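Putative phosphomethylpyrimidine kinase (Bacteroides thetaiotaomicron, PDB 3MBH) is a putative phosphomethylpyrimidine kinase of the ribokinase clan that binds pyridoxal and probably acts as an ATP-dependent pyridoxal kinase. Local coordinates at residues Ala12-Ser17 with Ala80-Tyr85; Val110-Leu115 with Thr223-Thr228. All coordinates share one frame; numbering follows the deposited sequence. Where two conformers were deposited one is given.

Interaction 1 of 2, residues Ala12-Ser17 with Ala80-Tyr85. With PXL (3-hydroxy-5-(hydroxymethyl)-2-methylisonicotinaldehyde), chain G.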
loop_
_atom_site.group_PDB
_atom_site.type_symbol
_atom_site.label_atom_id
_atom_site.label_comp_id
_atom_site.label_asym_id
_atom_site.label_seq_id
_atom_site.Cartn_x
_atom_site.Cartn_y
_atom_site.Cartn_z
ATOM N N ALA A 12 -24.410 -0.398 16.127
ATOM C CA ALA A 12 -23.484 -0.656 17.196
ATOM C C ALA A 12 -24.091 -0.243 18.534
ATOM O O ALA A 12 -24.241 0.953 18.825
ATOM C CB ALA A 12 -22.135 0.062 16.946
ATOM N N VAL A 13 -24.491 -1.238 19.312
ATOM C CA VAL A 13 -25.173 -1.061 20.611
ATOM C C VAL A 13 -24.115 -1.210 21.751
ATOM O O VAL A 13 -23.919 -2.281 22.298
ATOM C CB VAL A 13 -26.376 -2.044 20.779
ATOM C CG1 VAL A 13 -27.205 -1.634 22.019
ATOM C CG2 VAL A 13 -27.229 -2.107 19.451
ATOM N N HIS A 14 -23.435 -0.098 22.026
ATOM C CA HIS A 14 -22.334 -0.031 22.921
ATOM C C HIS A 14 -22.369 1.343 23.562
ATOM O O HIS A 14 -23.022 2.258 23.053
ATOM C CB HIS A 14 -20.989 -0.147 22.185
ATOM C CG HIS A 14 -20.778 -1.444 21.465
ATOM N ND1 HIS A 14 -19.965 -2.434 21.966
ATOM C CD2 HIS A 14 -21.181 -1.869 20.246
ATOM C CE1 HIS A 14 -19.946 -3.459 21.128
ATOM N NE2 HIS A 14 -20.679 -3.149 20.072
ATOM N N ASP A 15 -21.649 1.483 24.663
ATOM C CA ASP A 15 -21.450 2.754 25.286
ATOM C C ASP A 15 -20.427 3.668 24.563
ATOM O O ASP A 15 -19.632 3.238 23.711
ATOM C CB ASP A 15 -21.054 2.528 26.723
ATOM C CG ASP A 15 -19.651 1.989 26.840
ATOM O OD1 ASP A 15 -19.489 0.719 26.842
ATOM O OD2 ASP A 15 -18.706 2.834 26.817
ATOM N N LEU A 16 -20.482 4.965 24.900
ATOM C CA LEU A 16 -19.504 5.960 24.473
ATOM C C LEU A 16 -18.726 6.378 25.694
ATOM O O LEU A 16 -19.288 6.989 26.609
ATOM C CB LEU A 16 -20.157 7.169 23.841
ATOM C CG LEU A 16 -19.215 8.212 23.150
ATOM C CD1 LEU A 16 -18.637 7.646 21.833
ATOM C CD2 LEU A 16 -19.899 9.516 22.880
ATOM N N SER A 17 -17.443 6.003 25.689
ATOM C CA SER A 17 -16.506 6.342 26.703
ATOM C C SER A 17 -15.429 7.306 26.171
ATOM O O SER A 17 -14.778 7.039 25.190
ATOM C CB SER A 17 -15.802 5.092 27.244
ATOM O OG SER A 17 -16.621 4.390 28.131
ATOM N N ALA A 80 -25.947 -5.624 9.843
ATOM C CA ALA A 80 -25.554 -6.302 11.044
ATOM C C ALA A 80 -25.913 -5.497 12.255
ATOM O O ALA A 80 -26.088 -4.308 12.149
ATOM C CB ALA A 80 -24.079 -6.599 11.030
ATOM N N ILE A 81 -26.047 -6.178 13.393
ATOM C CA ILE A 81 -26.276 -5.559 14.699
ATOM C C ILE A 81 -25.267 -6.194 15.656
ATOM O O ILE A 81 -25.155 -7.426 15.748
ATOM C CB ILE A 81 -27.702 -5.785 15.266
ATOM C CG1 ILE A 81 -28.740 -5.242 14.287
ATOM C CG2 ILE A 81 -27.825 -5.153 16.712
ATOM C CD1 ILE A 81 -30.185 -5.505 14.620
ATOM N N TYR A 82 -24.516 -5.314 16.340
ATOM C CA TYR A 82 -23.393 -5.742 17.156
ATOM C C TYR A 82 -23.529 -5.056 18.484
ATOM O O TYR A 82 -23.400 -3.825 18.586
ATOM C CB TYR A 82 -22.081 -5.385 16.419
ATOM C CG TYR A 82 -20.794 -5.384 17.210
ATOM C CD1 TYR A 82 -20.648 -6.127 18.379
ATOM C CD2 TYR A 82 -19.680 -4.687 16.748
ATOM C CE1 TYR A 82 -19.492 -6.074 19.107
ATOM C CE2 TYR A 82 -18.504 -4.654 17.468
ATOM C CZ TYR A 82 -18.392 -5.362 18.618
ATOM O OH TYR A 82 -17.236 -5.344 19.371
ATOM N N THR A 83 -23.679 -5.867 19.516
ATOM C CA THR A 83 -23.920 -5.364 20.837
ATOM C C THR A 83 -22.756 -5.630 21.757
ATOM O O THR A 83 -22.047 -6.631 21.612
ATOM C CB THR A 83 -25.219 -5.994 21.475
ATOM O OG1 THR A 83 -24.965 -7.333 21.935
ATOM C CG2 THR A 83 -26.335 -5.987 20.509
ATOM N N GLY A 84 -22.613 -4.768 22.764
ATOM C CA GLY A 84 -21.626 -4.958 23.812
ATOM C C GLY A 84 -22.094 -4.451 25.169
ATOM O O GLY A 84 -23.163 -4.903 25.732
ATOM N N TYR A 85 -21.291 -3.585 25.754
ATOM C CA TYR A 85 -21.585 -3.055 27.080
ATOM C C TYR A 85 -22.945 -2.339 27.076
ATOM O O TYR A 85 -23.147 -1.420 26.341
ATOM C CB TYR A 85 -20.459 -2.124 27.521
ATOM C CG TYR A 85 -20.539 -1.582 28.942
ATOM C CD1 TYR A 85 -21.444 -0.571 29.266
ATOM C CD2 TYR A 85 -19.731 -2.099 29.972
ATOM C CE1 TYR A 85 -21.535 -0.072 30.541
ATOM C CE2 TYR A 85 -19.811 -1.583 31.239
ATOM C CZ TYR A 85 -20.739 -0.573 31.522
ATOM O OH TYR A 85 -20.838 -0.035 32.776
HETATM O OP4 PXL G . -16.271 -4.022 26.530
HETATM C C5A PXL G . -15.489 -3.604 27.638
HETATM C C5 PXL G . -16.095 -2.320 28.215
HETATM C C6 PXL G . -16.988 -1.494 27.561
HETATM N N1 PXL G . -17.498 -0.407 28.139
HETATM C C2 PXL G . -17.197 0.059 29.369
HETATM C C3 PXL G . -16.239 -0.727 30.159
HETATM C C4 PXL G . -15.706 -1.968 29.548
HETATM C C4A PXL G . -14.706 -2.828 30.177
HETATM O O4A PXL G . -14.177 -2.311 31.109
HETATM O O3 PXL G . -15.872 -0.429 31.416
HETATM C C2A PXL G . -17.862 1.359 29.792
HETATM O O HOH W 1 -18.636 -2.724 24.505
#

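Interaction 2 of 2, residues Val110-Leu115 with Thr223-Thr228. With PXL (3-hydroxy-5-(hydroxymethyl)-2-methylisonicotinaldehyde), chain G.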
loop_
_atom_site.group_PDB
_atom_site.type_symbol
_atom_site.label_atom_id
_atom_site.label_comp_id
_atom_site.label_asym_id
_atom_site.label_seq_id
_atom_site.Cartn_x
_atom_site.Cartn_y
_atom_site.Cartn_z
ATOM N N VAL A 110 -24.404 -10.044 16.269
ATOM C CA VAL A 110 -23.261 -10.327 17.110
ATOM C C VAL A 110 -23.469 -9.741 18.486
ATOM O O VAL A 110 -23.741 -8.530 18.614
ATOM C CB VAL A 110 -21.957 -9.762 16.496
ATOM C CG1 VAL A 110 -20.720 -10.094 17.408
ATOM C CG2 VAL A 110 -21.752 -10.292 15.096
ATOM N N ALA A 111 -23.324 -10.566 19.532
ATOM C CA ALA A 111 -23.410 -10.057 20.871
ATOM C C ALA A 111 -22.140 -10.456 21.591
ATOM O O ALA A 111 -21.842 -11.665 21.760
ATOM C CB ALA A 111 -24.654 -10.591 21.630
ATOM N N ASP A 112 -21.392 -9.442 22.011
ATOM C CA ASP A 112 -20.350 -9.632 22.978
ATOM C C ASP A 112 -21.031 -9.524 24.353
ATOM O O ASP A 112 -21.570 -8.486 24.701
ATOM C CB ASP A 112 -19.231 -8.572 22.766
ATOM C CG ASP A 112 -18.067 -8.738 23.736
ATOM O OD1 ASP A 112 -18.180 -9.531 24.725
ATOM O OD2 ASP A 112 -17.018 -8.044 23.537
ATOM N N PRO A 113 -21.084 -10.632 25.117
ATOM C CA PRO A 113 -21.796 -10.598 26.385
ATOM C C PRO A 113 -20.972 -9.916 27.498
ATOM O O PRO A 113 -20.545 -10.587 28.440
ATOM C CB PRO A 113 -22.051 -12.092 26.677
ATOM C CG PRO A 113 -20.842 -12.751 26.129
ATOM C CD PRO A 113 -20.415 -11.917 24.902
ATOM N N VAL A 114 -20.792 -8.603 27.374
ATOM C CA VAL A 114 -19.913 -7.802 28.231
ATOM C C VAL A 114 -20.448 -7.794 29.682
ATOM O O VAL A 114 -21.478 -7.174 29.984
ATOM C CB VAL A 114 -19.723 -6.375 27.663
ATOM C CG1 VAL A 114 -18.774 -5.484 28.586
ATOM C CG2 VAL A 114 -19.163 -6.418 26.199
ATOM N N LEU A 115 -19.742 -8.503 30.578
ATOM C CA LEU A 115 -20.143 -8.619 31.989
ATOM C C LEU A 115 -19.007 -8.465 32.996
ATOM O O LEU A 115 -19.233 -7.993 34.121
ATOM C CB LEU A 115 -20.797 -9.959 32.243
ATOM C CG LEU A 115 -22.116 -10.278 31.528
ATOM C CD1 LEU A 115 -22.341 -11.774 31.617
ATOM C CD2 LEU A 115 -23.279 -9.400 32.116
ATOM N N THR A 223 -9.989 -5.004 24.999
ATOM C CA THR A 223 -9.492 -5.921 23.966
ATOM C C THR A 223 -10.585 -6.851 23.433
ATOM O O THR A 223 -10.507 -7.305 22.295
ATOM C CB THR A 223 -8.338 -6.741 24.502
ATOM O OG1 THR A 223 -7.222 -5.868 24.788
ATOM C CG2 THR A 223 -7.931 -7.810 23.488
ATOM N N GLY A 224 -11.607 -7.130 24.247
ATOM C CA GLY A 224 -12.785 -7.857 23.767
ATOM C C GLY A 224 -13.577 -7.079 22.705
ATOM O O GLY A 224 -14.116 -7.656 21.781
ATOM N N ASP A 225 -13.631 -5.754 22.847
ATOM C CA ASP A 225 -14.254 -4.926 21.869
ATOM C C ASP A 225 -13.438 -4.891 20.579
ATOM O O ASP A 225 -14.004 -4.943 19.481
ATOM C CB ASP A 225 -14.508 -3.512 22.405
ATOM C CG ASP A 225 -15.379 -3.500 23.659
ATOM O OD1 ASP A 225 -16.420 -4.224 23.726
ATOM O OD2 ASP A 225 -14.981 -2.766 24.594
ATOM N N THR A 226 -12.121 -4.855 20.686
ATOM C CA THR A 226 -11.273 -4.899 19.484
ATOM C C THR A 226 -11.417 -6.258 18.815
ATOM O O THR A 226 -11.628 -6.344 17.603
ATOM C CB THR A 226 -9.797 -4.669 19.822
ATOM O OG1 THR A 226 -9.644 -3.348 20.291
ATOM C CG2 THR A 226 -8.897 -4.885 18.596
ATOM N N PHE A 227 -11.334 -7.314 19.609
ATOM C CA PHE A 227 -11.513 -8.668 19.105
ATOM C C PHE A 227 -12.838 -8.880 18.335
ATOM O O PHE A 227 -12.859 -9.389 17.222
ATOM C CB PHE A 227 -11.427 -9.688 20.255
ATOM C CG PHE A 227 -11.619 -11.113 19.807
ATOM C CD1 PHE A 227 -10.559 -11.851 19.350
ATOM C CD2 PHE A 227 -12.883 -11.704 19.824
ATOM C CE1 PHE A 227 -10.751 -13.164 18.894
ATOM C CE2 PHE A 227 -13.086 -13.026 19.370
ATOM C CZ PHE A 227 -12.024 -13.746 18.924
ATOM N N THR A 228 -13.933 -8.481 18.962
ATOM C CA THR A 228 -15.267 -8.707 18.412
ATOM C C THR A 228 -15.516 -7.824 17.209
ATOM O O THR A 228 -16.134 -8.293 16.238
ATOM C CB THR A 228 -16.389 -8.634 19.521
ATOM O OG1 THR A 228 -16.026 -9.552 20.569
ATOM C CG2 THR A 228 -17.809 -8.970 18.927
HETATM O OP4 PXL G . -16.271 -4.022 26.530
HETATM C C5A PXL G . -15.489 -3.604 27.638
HETATM C C5 PXL G . -16.095 -2.320 28.215
HETATM C C6 PXL G . -16.988 -1.494 27.561
HETATM N N1 PXL G . -17.498 -0.407 28.139
HETATM C C2 PXL G . -17.197 0.059 29.369
HETATM C C3 PXL G . -16.239 -0.727 30.159
HETATM C C4 PXL G . -15.706 -1.968 29.548
HETATM C C4A PXL G . -14.706 -2.828 30.177
HETATM O O4A PXL G . -14.177 -2.311 31.109
HETATM O O3 PXL G . -15.872 -0.429 31.416
HETATM C C2A PXL G . -17.862 1.359 29.792
HETATM O O HOH W 2 -15.663 -6.677 25.631
HETATM O O HOH W 3 -17.559 -5.877 22.050
#

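Interaction 1 of 2, residues Ala12-Ser17 with Ala80-Tyr85
Ala12-Val13 and Tyr82-Thr83 run side by side as parallel strands, Val13 giving its N-H to Tyr82 O (2.9 Å) and taking Gly84 N on its own carbonyl O (2.8 Å), both bonds fairly straight. Ala12 and Tyr82 project from one face of the sheet, Val13 and Thr83 from the other, where Val13 CB and CG2 lie alongside Thr83 CG2, and Val13 CG2 also meets Ile81 CG2 at 4.1 Å. The aromatic meeting is T-shaped: the His14 edge points into the face of the Tyr82 ring, centroids 4.3 Å apart and planes at 81°, with NE2 over the ring centre. In Tyr82, CG anti to the backbone N (chi1 164°) brings the ring alongside His14, and chi2 of 24° turns its face to the imidazole. Gly84 N lies over one face of the imidazole, and a water in the ring plane joins His14 ND1 (2.9 Å) to Tyr85 N. With an alanine at Tyr82, the His14 NE2 edge would probably face a gap in place of the ring, and the imidazole would be freer to turn. Asp15 and Tyr85 meet beside pyridoxal: Asp15 OD1 lies 2.6 Å from PXL N1 and 3.1 Å from Tyr85 CB. One face of the Tyr85 ring covers the N1 and C2 side of the pyridine, Tyr85 CD2 being 3.3 Å from PXL N1, with methyl C2A over the Tyr85 ring centre. Ser17 OG donates to Asp15 OD2, which Ser23 also grips, fixing the carboxylate. Strand 9-17 pairs with 80-83, which continues to 108-111 in the central sheet; helix 24-33 covers the Ala12 and Tyr82 face through Leu24 and Val27, and helix 91-102 packs on Val13, Ile81 and Thr83 through Val95, Phe98 and Phe102.

Interaction 2 of 2, residues Val110-Leu115 with Thr223-Thr228
Asp112 meets Thr228 where the C-terminal end of strand 108-111 faces the first turns of helix 223-236, the helix that opens with the Thr-Gly-Asp of the Gly-Thr-Gly-Asp motif in this ribokinase-like fold. The Asp112 side chain extends from the strand toward the helix with CG anti to the backbone N (chi1 -178°). Asp112 CB lies 4.0 Å from Thr228 OG1 and 4.1 Å from Thr228 CG2; Asp112 CG is 3.9 Å from Thr228 OG1; and Asp112 OD2, at the tip, approaches Thr228 OG1 to 3.5 Å. Thr228 OG1 is itself hydrogen-bonded to Thr144 OG1. Asp112 OD2 has two waters as partners. Two residues earlier on the strand, Val110 CG1 touches Thr228 CG2 at 3.5 Å, a tight methyl contact between strand and helix, the two side chains running in opposite directions. Asp112 OD2 stands 3.9 Å from Asp225 OD1, and the two waters bridge the carboxylates. One of these gives a proton to each carboxylate; the other lies within reach of both and of the pyridoxal hydroxyl OP4. Past the inverse gamma turn centred on Pro113, Val114 brings CG1 to the same hydroxyl. Asp225, also held by Ser23 N at OD2, receives the hydrogen bond from PXL OP4 at OD2, 2.6 Å away.

How the interactions relate
Interactions 1 and 2 share the central sheet through strands 80-83 and 108-111; their centres lie about 9 Å apart. The two strands are joined by Ile81 O to Val110 N and Thr83 N to Val110 O, each 2.8 Å, as probable hydrogen bonds. Tyr82 reaches across to the helix, its OH meeting Asp225 O at 3.3 Å in a weak bond. Both contacts border the pyridoxal: interaction 1 supplies Asp15 at the pyridine nitrogen and Tyr85 over one face of the ring, interaction 2 Asp225 at the OP4 hydroxyl, the group phosphorylated in pyridoxal kinases. Thr50 and Gln51 add further hydrogen bonds to the ligand.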